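PDB 1QO8: probable fumarate reductase Ifc3 from Shewanella frigidimarina, which reduces fumarate to succinate as a periplasmic flavocytochrome, essentially in that direction only, with one FAD and four covalently bound c-type hemes per subunit. Local coordinates for residues A[27-32]-A[64-69]; A[189-192]-A[198-201]; A[399-404]-A[494-499]. All coordinates share one frame; numbering follows the deposited sequence.

Contact 1: residues A[27-32]-A[64-69]; sequences DSETHE and NCTSCH. With HEM (protoporphyrin IX containing Fe), chain D.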
loop_
_atom_site.group_PDB
_atom_site.type_symbol
_atom_site.label_atom_id
_atom_site.label_comp_id
_atom_site.label_asym_id
_atom_site.label_seq_id
_atom_site.Cartn_x
_atom_site.Cartn_y
_atom_site.Cartn_z
ATOM N N ASP A 27 -5.803 -30.044 -18.009
ATOM C CA ASP A 27 -5.329 -28.644 -17.917
ATOM C C ASP A 27 -3.934 -28.478 -18.508
ATOM O O ASP A 27 -3.800 -27.583 -19.334
ATOM C CB ASP A 27 -5.441 -28.173 -16.460
ATOM C CG ASP A 27 -6.948 -28.032 -16.175
ATOM O OD1 ASP A 27 -7.783 -27.654 -17.012
ATOM O OD2 ASP A 27 -7.262 -28.251 -15.002
ATOM N N SER A 28 -3.021 -29.400 -18.199
ATOM C CA SER A 28 -1.687 -29.361 -18.694
ATOM C C SER A 28 -1.614 -29.871 -20.132
ATOM O O SER A 28 -0.473 -29.841 -20.628
ATOM C CB SER A 28 -0.644 -30.080 -17.865
ATOM O OG SER A 28 -0.734 -29.884 -16.494
ATOM N N GLU A 29 -2.675 -30.278 -20.825
ATOM C CA GLU A 29 -2.579 -30.819 -22.190
ATOM C C GLU A 29 -1.526 -31.867 -22.431
ATOM O O GLU A 29 -0.835 -32.005 -23.468
ATOM C CB GLU A 29 -2.516 -29.653 -23.192
ATOM C CG GLU A 29 -3.649 -28.626 -22.909
ATOM C CD GLU A 29 -3.592 -27.392 -23.761
ATOM O OE1 GLU A 29 -2.625 -27.162 -24.562
ATOM O OE2 GLU A 29 -4.511 -26.537 -23.781
ATOM N N THR A 30 -1.301 -32.722 -21.445
ATOM C CA THR A 30 -0.202 -33.661 -21.373
ATOM C C THR A 30 -0.226 -34.646 -22.520
ATOM O O THR A 30 0.593 -34.695 -23.447
ATOM C CB THR A 30 -0.316 -34.390 -20.003
ATOM O OG1 THR A 30 -0.336 -33.327 -19.026
ATOM C CG2 THR A 30 0.872 -35.285 -19.706
ATOM N N HIS A 31 -1.367 -35.363 -22.553
ATOM C CA HIS A 31 -1.599 -36.379 -23.595
ATOM C C HIS A 31 -1.406 -35.765 -24.934
ATOM O O HIS A 31 -0.727 -36.355 -25.767
ATOM C CB HIS A 31 -3.075 -36.939 -23.509
ATOM C CG HIS A 31 -3.236 -38.083 -24.476
ATOM N ND1 HIS A 31 -2.744 -39.330 -24.156
ATOM C CD2 HIS A 31 -3.756 -38.172 -25.725
ATOM C CE1 HIS A 31 -2.988 -40.140 -25.183
ATOM N NE2 HIS A 31 -3.612 -39.473 -26.154
ATOM N N GLU A 32 -2.007 -34.624 -25.299
ATOM C CA GLU A 32 -1.902 -34.082 -26.635
ATOM C C GLU A 32 -0.432 -33.785 -27.023
ATOM O O GLU A 32 0.025 -34.067 -28.176
ATOM C CB GLU A 32 -2.783 -32.840 -26.727
ATOM C CG GLU A 32 -4.271 -33.075 -26.547
ATOM C CD GLU A 32 -4.779 -33.374 -25.176
ATOM O OE1 GLU A 32 -4.056 -33.288 -24.152
ATOM O OE2 GLU A 32 -5.961 -33.792 -25.132
ATOM N N ASN A 64 5.567 -27.318 -23.540
ATOM C CA ASN A 64 4.559 -27.866 -24.424
ATOM C C ASN A 64 4.637 -27.303 -25.831
ATOM O O ASN A 64 4.680 -26.073 -25.839
ATOM C CB ASN A 64 3.138 -27.739 -23.891
ATOM C CG ASN A 64 2.804 -28.734 -22.796
ATOM O OD1 ASN A 64 3.374 -29.828 -22.688
ATOM N ND2 ASN A 64 1.924 -28.397 -21.846
ATOM N N CYS A 65 4.629 -28.107 -26.942
ATOM C CA CYS A 65 4.277 -27.580 -28.229
ATOM C C CYS A 65 3.078 -26.650 -28.284
ATOM O O CYS A 65 3.050 -25.703 -29.074
ATOM C CB CYS A 65 4.111 -28.729 -29.307
ATOM S SG CYS A 65 5.224 -30.115 -28.925
ATOM N N THR A 66 1.952 -26.934 -27.598
ATOM C CA THR A 66 0.783 -26.111 -27.585
ATOM C C THR A 66 0.956 -24.880 -26.676
ATOM O O THR A 66 0.019 -24.070 -26.616
ATOM C CB THR A 66 -0.437 -26.981 -27.070
ATOM O OG1 THR A 66 -0.133 -27.348 -25.732
ATOM C CG2 THR A 66 -0.488 -28.292 -27.931
ATOM N N SER A 67 2.161 -24.549 -26.171
ATOM C CA SER A 67 2.490 -23.166 -25.817
ATOM C C SER A 67 2.246 -22.251 -26.983
ATOM O O SER A 67 1.795 -21.086 -26.866
ATOM C CB SER A 67 3.948 -22.912 -25.335
ATOM O OG SER A 67 4.144 -23.710 -24.184
ATOM N N CYS A 68 2.667 -22.755 -28.169
ATOM C CA CYS A 68 2.409 -21.995 -29.350
ATOM C C CYS A 68 1.391 -22.603 -30.349
ATOM O O CYS A 68 0.685 -21.810 -30.982
ATOM C CB CYS A 68 3.757 -21.876 -30.166
ATOM S SG CYS A 68 5.085 -21.156 -29.074
ATOM N N HIS A 69 1.674 -23.847 -30.812
ATOM C CA HIS A 69 0.799 -24.370 -31.866
ATOM C C HIS A 69 -0.587 -24.600 -31.211
ATOM O O HIS A 69 -0.540 -25.171 -30.144
ATOM C CB HIS A 69 1.263 -25.732 -32.383
ATOM C CG HIS A 69 2.538 -25.453 -33.186
ATOM N ND1 HIS A 69 2.394 -24.882 -34.428
ATOM C CD2 HIS A 69 3.828 -25.662 -32.972
ATOM C CE1 HIS A 69 3.568 -24.798 -35.005
ATOM N NE2 HIS A 69 4.458 -25.247 -34.161
HETATM C CHA HEM D . 6.890 -24.909 -37.332
HETATM C CHB HEM D . 6.119 -28.783 -34.623
HETATM C CHC HEM D . 6.880 -26.411 -30.507
HETATM C CHD HEM D . 6.753 -22.374 -33.213
HETATM C C1A HEM D . 6.647 -26.204 -36.934
HETATM C C2A HEM D . 6.422 -27.348 -37.855
HETATM C C3A HEM D . 6.241 -28.402 -37.116
HETATM C C4A HEM D . 6.299 -28.006 -35.710
HETATM C CMA HEM D . 5.953 -29.896 -37.485
HETATM C CAA HEM D . 6.457 -27.178 -39.388
HETATM C CBA HEM D . 7.925 -27.132 -39.935
HETATM C CGA HEM D . 8.732 -28.273 -39.380
HETATM O O1A HEM D . 8.250 -29.429 -39.618
HETATM O O2A HEM D . 9.763 -28.016 -38.693
HETATM C C1B HEM D . 6.354 -28.529 -33.277
HETATM C C2B HEM D . 6.492 -29.471 -32.236
HETATM C C3B HEM D . 6.797 -28.828 -31.132
HETATM C C4B HEM D . 6.729 -27.425 -31.414
HETATM C CMB HEM D . 6.377 -31.017 -32.500
HETATM C CAB HEM D . 7.272 -29.359 -29.774
HETATM C CBB HEM D . 8.064 -30.452 -29.650
HETATM C C1C HEM D . 6.870 -25.090 -30.925
HETATM C C2C HEM D . 6.913 -23.962 -29.995
HETATM C C3C HEM D . 6.938 -22.873 -30.742
HETATM C C4C HEM D . 6.777 -23.256 -32.142
HETATM C CMC HEM D . 6.958 -24.201 -28.481
HETATM C CAC HEM D . 7.091 -21.377 -30.400
HETATM C CBC HEM D . 8.067 -20.918 -29.508
HETATM C C1D HEM D . 6.893 -22.697 -34.533
HETATM C C2D HEM D . 7.010 -21.781 -35.615
HETATM C C3D HEM D . 7.012 -22.500 -36.731
HETATM C C4D HEM D . 6.930 -23.895 -36.393
HETATM C CMD HEM D . 7.138 -20.224 -35.486
HETATM C CAD HEM D . 7.240 -21.943 -38.191
HETATM C CBD HEM D . 8.749 -22.075 -38.492
HETATM C CGD HEM D . 8.973 -22.417 -39.938
HETATM O O1D HEM D . 8.848 -21.393 -40.678
HETATM O O2D HEM D . 9.217 -23.620 -40.229
HETATM N NA HEM D . 6.544 -26.667 -35.661
HETATM N NB HEM D . 6.529 -27.239 -32.777
HETATM N NC HEM D . 6.739 -24.607 -32.172
HETATM N ND HEM D . 6.804 -24.039 -35.012
HETATM FE FE HEM D . 6.699 -25.673 -33.888
#

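Contact 2: residues A[189-192]-A[198-201]; sequences EDAM and QNDI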
loop_
_atom_site.group_PDB
_atom_site.type_symbol
_atom_site.label_atom_id
_atom_site.label_comp_id
_atom_site.label_asym_id
_atom_site.label_seq_id
_atom_site.Cartn_x
_atom_site.Cartn_y
_atom_site.Cartn_z
ATOM N N GLU A 189 25.506 -6.639 5.641
ATOM C CA GLU A 189 25.587 -5.196 5.550
ATOM C C GLU A 189 25.347 -4.651 4.150
ATOM O O GLU A 189 24.775 -3.572 3.916
ATOM C CB GLU A 189 27.017 -4.784 5.948
ATOM C CG GLU A 189 27.457 -5.046 7.363
ATOM C CD GLU A 189 28.918 -4.704 7.626
ATOM O OE1 GLU A 189 29.628 -4.006 6.849
ATOM O OE2 GLU A 189 29.377 -5.160 8.701
ATOM N N ASP A 190 25.952 -5.326 3.134
ATOM C CA ASP A 190 25.759 -4.885 1.761
ATOM C C ASP A 190 24.283 -4.860 1.400
ATOM O O ASP A 190 23.779 -3.957 0.715
ATOM C CB ASP A 190 26.506 -5.847 0.797
ATOM C CG ASP A 190 28.028 -5.704 0.739
ATOM O OD1 ASP A 190 28.652 -4.905 1.457
ATOM O OD2 ASP A 190 28.704 -6.435 -0.037
ATOM N N ALA A 191 23.563 -5.934 1.760
ATOM C CA ALA A 191 22.125 -5.974 1.497
ATOM C C ALA A 191 21.399 -4.849 2.247
ATOM O O ALA A 191 20.467 -4.186 1.746
ATOM C CB ALA A 191 21.553 -7.361 1.895
ATOM N N MET A 192 21.764 -4.678 3.526
ATOM C CA MET A 192 21.009 -3.726 4.369
ATOM C C MET A 192 21.120 -2.324 3.814
ATOM O O MET A 192 20.221 -1.502 3.722
ATOM C CB MET A 192 21.471 -3.835 5.830
ATOM C CG MET A 192 21.052 -5.170 6.454
ATOM S SD MET A 192 19.269 -5.375 6.628
ATOM C CE MET A 192 18.862 -3.922 7.625
ATOM N N GLN A 198 16.083 -0.783 5.410
ATOM C CA GLN A 198 14.675 -1.121 5.675
ATOM C C GLN A 198 14.397 -2.621 5.691
ATOM O O GLN A 198 13.292 -3.052 6.113
ATOM C CB GLN A 198 13.865 -0.405 4.603
ATOM C CG GLN A 198 13.820 1.128 4.759
ATOM C CD GLN A 198 13.185 1.512 6.079
ATOM O OE1 GLN A 198 12.262 0.900 6.610
ATOM N NE2 GLN A 198 13.625 2.511 6.795
ATOM N N ASN A 199 15.371 -3.409 5.215
ATOM C CA ASN A 199 15.219 -4.838 5.111
ATOM C C ASN A 199 14.988 -5.396 6.531
ATOM O O ASN A 199 15.557 -4.859 7.455
ATOM C CB ASN A 199 16.377 -5.690 4.569
ATOM C CG ASN A 199 17.151 -5.089 3.420
ATOM O OD1 ASN A 199 17.535 -5.714 2.400
ATOM N ND2 ASN A 199 17.506 -3.850 3.595
ATOM N N ASP A 200 14.158 -6.395 6.641
ATOM C CA ASP A 200 14.074 -7.251 7.809
ATOM C C ASP A 200 15.393 -8.009 8.011
ATOM O O ASP A 200 15.721 -9.048 7.394
ATOM C CB ASP A 200 12.885 -8.185 7.615
ATOM C CG ASP A 200 12.611 -9.023 8.850
ATOM O OD1 ASP A 200 13.480 -9.300 9.690
ATOM O OD2 ASP A 200 11.493 -9.486 9.082
ATOM N N ILE A 201 16.158 -7.508 8.997
ATOM C CA ILE A 201 17.514 -7.956 9.278
ATOM C C ILE A 201 17.541 -9.440 9.567
ATOM O O ILE A 201 18.562 -10.051 9.246
ATOM C CB ILE A 201 18.241 -7.167 10.391
ATOM C CG1 ILE A 201 19.674 -7.616 10.595
ATOM C CG2 ILE A 201 17.508 -7.320 11.737
ATOM C CD1 ILE A 201 20.730 -7.134 9.652
#

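Contact 3: residues A[399-404]-A[494-499]; sequences KASDAI and VAPGIH. With FAD (flavin-adenine dinucleotide), chain G.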
loop_
_atom_site.group_PDB
_atom_site.type_symbol
_atom_site.label_atom_id
_atom_site.label_comp_id
_atom_site.label_asym_id
_atom_site.label_seq_id
_atom_site.Cartn_x
_atom_site.Cartn_y
_atom_site.Cartn_z
ATOM N N LYS A 399 17.607 9.821 -12.402
ATOM C CA LYS A 399 17.464 10.931 -13.319
ATOM C C LYS A 399 17.143 10.574 -14.756
ATOM O O LYS A 399 16.342 11.243 -15.433
ATOM C CB LYS A 399 18.764 11.772 -13.257
ATOM C CG LYS A 399 18.840 12.625 -11.959
ATOM C CD LYS A 399 20.014 13.583 -12.093
ATOM C CE LYS A 399 20.363 14.434 -10.905
ATOM N NZ LYS A 399 20.324 13.686 -9.610
ATOM N N ALA A 400 17.830 9.583 -15.335
ATOM C CA ALA A 400 17.533 9.108 -16.656
ATOM C C ALA A 400 16.114 8.569 -16.706
ATOM O O ALA A 400 15.382 9.039 -17.610
ATOM C CB ALA A 400 18.655 8.158 -17.148
ATOM N N SER A 401 15.578 7.753 -15.831
ATOM C CA SER A 401 14.154 7.372 -15.964
ATOM C C SER A 401 13.168 8.542 -15.929
ATOM O O SER A 401 12.282 8.608 -16.761
ATOM C CB SER A 401 13.588 6.557 -14.738
ATOM O OG SER A 401 14.638 5.621 -14.606
ATOM N N ASP A 402 13.419 9.420 -14.935
ATOM C CA ASP A 402 12.509 10.563 -14.801
ATOM C C ASP A 402 12.653 11.446 -16.015
ATOM O O ASP A 402 11.567 11.790 -16.517
ATOM C CB ASP A 402 12.746 11.373 -13.500
ATOM C CG ASP A 402 11.728 12.526 -13.442
ATOM O OD1 ASP A 402 10.515 12.261 -13.276
ATOM O OD2 ASP A 402 12.102 13.704 -13.636
ATOM N N ALA A 403 13.828 11.715 -16.610
ATOM C CA ALA A 403 13.776 12.556 -17.824
ATOM C C ALA A 403 13.190 11.844 -19.037
ATOM O O ALA A 403 12.546 12.456 -19.877
ATOM C CB ALA A 403 15.181 13.065 -18.182
ATOM N N ILE A 404 13.423 10.541 -19.231
ATOM C CA ILE A 404 12.710 9.830 -20.294
ATOM C C ILE A 404 11.180 9.991 -20.110
ATOM O O ILE A 404 10.528 10.333 -21.093
ATOM C CB ILE A 404 13.126 8.350 -20.401
ATOM C CG1 ILE A 404 14.642 8.151 -20.734
ATOM C CG2 ILE A 404 12.254 7.786 -21.499
ATOM C CD1 ILE A 404 15.174 6.772 -20.460
ATOM N N VAL A 494 13.757 2.734 -26.186
ATOM C CA VAL A 494 13.736 2.327 -24.764
ATOM C C VAL A 494 12.846 3.166 -23.894
ATOM O O VAL A 494 12.377 4.218 -24.286
ATOM C CB VAL A 494 15.142 2.389 -24.155
ATOM C CG1 VAL A 494 16.104 1.578 -25.032
ATOM C CG2 VAL A 494 15.636 3.867 -24.100
ATOM N N ALA A 495 12.528 2.726 -22.694
ATOM C CA ALA A 495 11.741 3.388 -21.695
ATOM C C ALA A 495 12.029 2.708 -20.378
ATOM O O ALA A 495 12.477 1.565 -20.283
ATOM C CB ALA A 495 10.268 3.348 -22.118
ATOM N N PRO A 496 12.002 3.477 -19.280
ATOM C CA PRO A 496 12.192 2.831 -17.996
ATOM C C PRO A 496 11.124 1.727 -17.838
ATOM O O PRO A 496 10.031 1.840 -18.334
ATOM C CB PRO A 496 11.985 3.941 -16.970
ATOM C CG PRO A 496 11.765 5.178 -17.728
ATOM C CD PRO A 496 11.480 4.834 -19.213
ATOM N N GLY A 497 11.528 0.634 -17.159
ATOM C CA GLY A 497 10.614 -0.493 -17.045
ATOM C C GLY A 497 10.535 -0.904 -15.550
ATOM O O GLY A 497 11.572 -0.997 -14.904
ATOM N N ILE A 498 9.310 -1.261 -15.168
ATOM C CA ILE A 498 9.163 -1.991 -13.901
ATOM C C ILE A 498 9.931 -3.268 -14.007
ATOM O O ILE A 498 9.883 -4.036 -14.980
ATOM C CB ILE A 498 7.635 -2.180 -13.556
ATOM C CG1 ILE A 498 7.207 -0.690 -13.265
ATOM C CG2 ILE A 498 7.522 -2.926 -12.243
ATOM C CD1 ILE A 498 5.769 -0.460 -13.585
ATOM N N HIS A 499 10.669 -3.645 -13.011
ATOM C CA HIS A 499 11.559 -4.750 -12.990
ATOM C C HIS A 499 11.354 -5.590 -11.774
ATOM O O HIS A 499 11.496 -6.801 -11.994
ATOM C CB HIS A 499 13.036 -4.127 -12.972
ATOM C CG HIS A 499 14.042 -5.233 -13.047
ATOM N ND1 HIS A 499 14.160 -5.909 -14.251
ATOM C CD2 HIS A 499 14.936 -5.770 -12.208
ATOM C CE1 HIS A 499 15.108 -6.871 -14.134
ATOM N NE2 HIS A 499 15.533 -6.830 -12.894
HETATM P PA FAD G . 8.641 -16.165 -10.626
HETATM O O1A FAD G . 9.879 -16.787 -11.194
HETATM O O2A FAD G . 8.012 -15.152 -11.270
HETATM O O5B FAD G . 7.584 -17.301 -10.877
HETATM C C5B FAD G . 6.206 -17.263 -10.319
HETATM C C4B FAD G . 5.373 -18.468 -10.988
HETATM O O4B FAD G . 4.010 -18.333 -10.352
HETATM C C3B FAD G . 5.085 -18.187 -12.500
HETATM O O3B FAD G . 5.526 -19.064 -13.436
HETATM C C2B FAD G . 3.610 -17.643 -12.539
HETATM O O2B FAD G . 2.874 -17.955 -13.748
HETATM C C1B FAD G . 3.027 -18.470 -11.455
HETATM N N9A FAD G . 1.817 -17.881 -10.866
HETATM C C8A FAD G . 1.534 -16.559 -10.631
HETATM N N7A FAD G . 0.314 -16.381 -10.205
HETATM C C5A FAD G . -0.255 -17.650 -10.145
HETATM C C6A FAD G . -1.601 -18.125 -9.836
HETATM N N6A FAD G . -2.585 -17.349 -9.474
HETATM N N1A FAD G . -1.740 -19.473 -9.877
HETATM C C2A FAD G . -0.762 -20.327 -10.333
HETATM N N3A FAD G . 0.501 -19.968 -10.657
HETATM C C4A FAD G . 0.663 -18.621 -10.564
HETATM N N1 FAD G . 17.349 -11.338 -9.663
HETATM C C2 FAD G . 18.512 -11.776 -9.260
HETATM O O2 FAD G . 18.876 -11.964 -8.146
HETATM N N3 FAD G . 19.560 -12.110 -10.171
HETATM C C4 FAD G . 19.253 -11.949 -11.518
HETATM O O4 FAD G . 20.099 -12.163 -12.339
HETATM C C4X FAD G . 17.966 -11.397 -11.934
HETATM N N5 FAD G . 17.710 -11.187 -13.234
HETATM C C5X FAD G . 16.494 -10.752 -13.642
HETATM C C6 FAD G . 16.289 -10.569 -15.017
HETATM C C7 FAD G . 15.064 -10.137 -15.464
HETATM C C7M FAD G . 14.764 -9.920 -16.912
HETATM C C8 FAD G . 14.015 -9.926 -14.497
HETATM C C8M FAD G . 12.654 -9.525 -14.979
HETATM C C9 FAD G . 14.204 -10.134 -13.155
HETATM C C9A FAD G . 15.427 -10.549 -12.684
HETATM N N10 FAD G . 15.751 -10.763 -11.329
HETATM C C10 FAD G . 16.967 -11.170 -10.932
HETATM C "C1'" FAD G . 14.654 -10.939 -10.326
HETATM C "C2'" FAD G . 14.451 -12.462 -10.026
HETATM O "O2'" FAD G . 14.593 -13.037 -11.368
HETATM C "C3'" FAD G . 12.945 -12.619 -9.703
HETATM O "O3'" FAD G . 12.586 -11.831 -8.561
HETATM C "C4'" FAD G . 12.775 -14.036 -9.059
HETATM O "O4'" FAD G . 13.073 -14.949 -10.158
HETATM C "C5'" FAD G . 11.244 -14.176 -8.735
HETATM O "O5'" FAD G . 11.080 -15.712 -8.497
HETATM P P FAD G . 9.758 -16.328 -8.001
HETATM O O1P FAD G . 10.060 -17.803 -7.867
HETATM O O2P FAD G . 9.428 -15.553 -6.890
HETATM O O3P FAD G . 8.809 -15.953 -9.030
#

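Contact 1: residues A[27-32]-A[64-69]
The hydroxyl OG1 of Thr-66 is gripped from two directions: it donates to Glu-29 OE1 at 2.8 Å and accepts from ND2 of Asn-33 on helix 30-40. Thr-66 belongs to the sequence Cys-65 to His-69, a CXXCH heme-binding motif of the multiheme cytochrome domain, and the bond ties that motif to the turn from which helix 30-40 starts. Glu-29, the N-cap residue of that helix, reaches across with its chain extended beyond CG (chi2 175°), and the hydroxyl approaches OE1 nearly along the C-O bond. The other carboxylate oxygen, OE2, forms a salt bridge with Lys-292 of the flavoprotein-like region, so one carboxylate links the cytochrome domain to the flavoprotein-like region. Having two well-defined partners, the carboxylate has its rotation largely fixed. Thr-66 places OG1 between its backbone N and carbonyl carbon (chi1 64°), which turns the hydroxyl toward the glutamate.

A second, weak bond runs from Asn-64 ND2 to Ser-28 O over 3.1 Å, its N-H...O angle of only 121° showing how poorly the amide is aimed. The hydroxyl of Ser-28 is engaged elsewhere, by the backbone N of Leu-269. Beyond Asn-64 the chain folds back on itself: Asn-64 O takes both Ser-67 N and Ser-67 OG, the latter at 2.9 Å on a lone pair in the carbonyl plane. This compact turn carries Cys-65 and Cys-68 up to the heme vinyl carbons CAB and CAC, consistent with the two thioether links expected of a c-type heme. His-69 then supplies one axial ligand and His-56 the other, with His-69 NE2 lying 2.3 Å from the heme iron.

Contact 2: residues A[189-192]-A[198-201]
Helix 184-194 and the loop that leads into helix 201-220 come together here, the closest pair of CA atoms being Met-192 and Asn-199 at 5.9 Å, with only five residues between the segments. Met-192 does most of the touching. Its chain is bent twice, at chi2 (-66°) and chi3 (-57°), and this curl brings sulfur and methyl round to the loop. SD rests against Asn-199 CB at 3.6 Å, while CE reaches the backbone carbonyl, 3.4 Å from Asn-199 O. The two side chains run past one another with opposed headings, and the asparagine amide ends beside the carbonyl of Ala-191, with Asn-199 CG 3.8 Å from Ala-191 O.

Ile-201 meets the methionine from another direction, the two side chains crossing at about a right angle. With CG1 anti to the backbone N (chi1 -177°), it extends CD1 to 3.8 Å from Met-192 CG, and CD1 lies equally near SD. A glycine in place of Asn-199 would remove both the CB that touches the sulfur and the amide beside Ala-191, and would probably leave a gap in which the end of Met-192 could turn more freely.

Val-204, one turn into the following helix, touches Ala-191, Met-192 and Asn-199, continuing the apolar packing. Asp-200 occupies the N-cap position and its OD1 accepts from Lys-202 N. The contact thus closes the short connection between two successive helices of the FAD-binding domain, 184-194 and 201-220, the second begun by an aspartate N-cap.

Contact 3: residues A[399-404]-A[494-499]
Helix 399-404 lies across strand 494-499, their axes passing within 7.8 Å at an angle of 115° between chain directions. The backbones come nearest at Ser-401 and Pro-496, whose CA atoms are 5.3 Å apart, a closeness consistent with the small serine side chain and the compact proline ring. Pro-496 points its ring at the helix and divides its atoms between two residues one turn apart. CG sits 3.6 Å from the backbone oxygen Ser-401 O, and both CB and CG pack on the serine CB, with Pro-496 CG to Ser-401 CB at 3.8 Å. The neighbouring ring atom, CD, meets Ile-404 CG2 at 3.8 Å.

Ile-404 sets CG1 anti to its carbonyl carbon (chi1 -61°), and thereby leaves the CG2 methyl as the branch that faces the proline; the isoleucine and the proline lie alongside one another, pointing in opposing directions. The serine hydroxyl makes no polar bond to the strand: OG turns back along the helix to Arg-397 O, one turn earlier, and Arg-397 is by similarity the catalytic proton donor. Along one edge the strand pairs through its backbone with strand 357-364, Ala-495 with Val-363 and Gly-497 with His-360.

Further along, His-499 leaves the helix behind and approaches the flavin, its CE1 3.3 Å from FAD C8. Ser-331 OG bonds to its ND1 and restrains the rotation of the imidazole. By similarity His-499 also binds fumarate and succinate. Packing of this kind belongs to the active-site region of the fumarate reductase flavoprotein fold, where a helix headed by the probable proton donor packs against a strand that runs on to the isoalloxazine.

Overall arrangement
The three contacts follow one another along the chain, each closing before the next opens. Contact 1 belongs to the cytochrome domain, whereas contacts 2 and 3 both fall within the FAD-binding domain. Contact 1 lies across the chain's centre from the other two, its centre about 43 Å from that of contact 2 and about 37 Å from that of contact 3. Contacts 2 and 3 are nearer neighbours, with centres about 25 Å apart. Contact 2 joins consecutive helices locally; contact 3 joins helix 397-405 to strand 489-505 across 89 residues. The heme-binding motif of contact 1 and the flavin-side histidine of contact 3 thus lie in different parts of one electron-transfer protein, and none of the three contacts touches another.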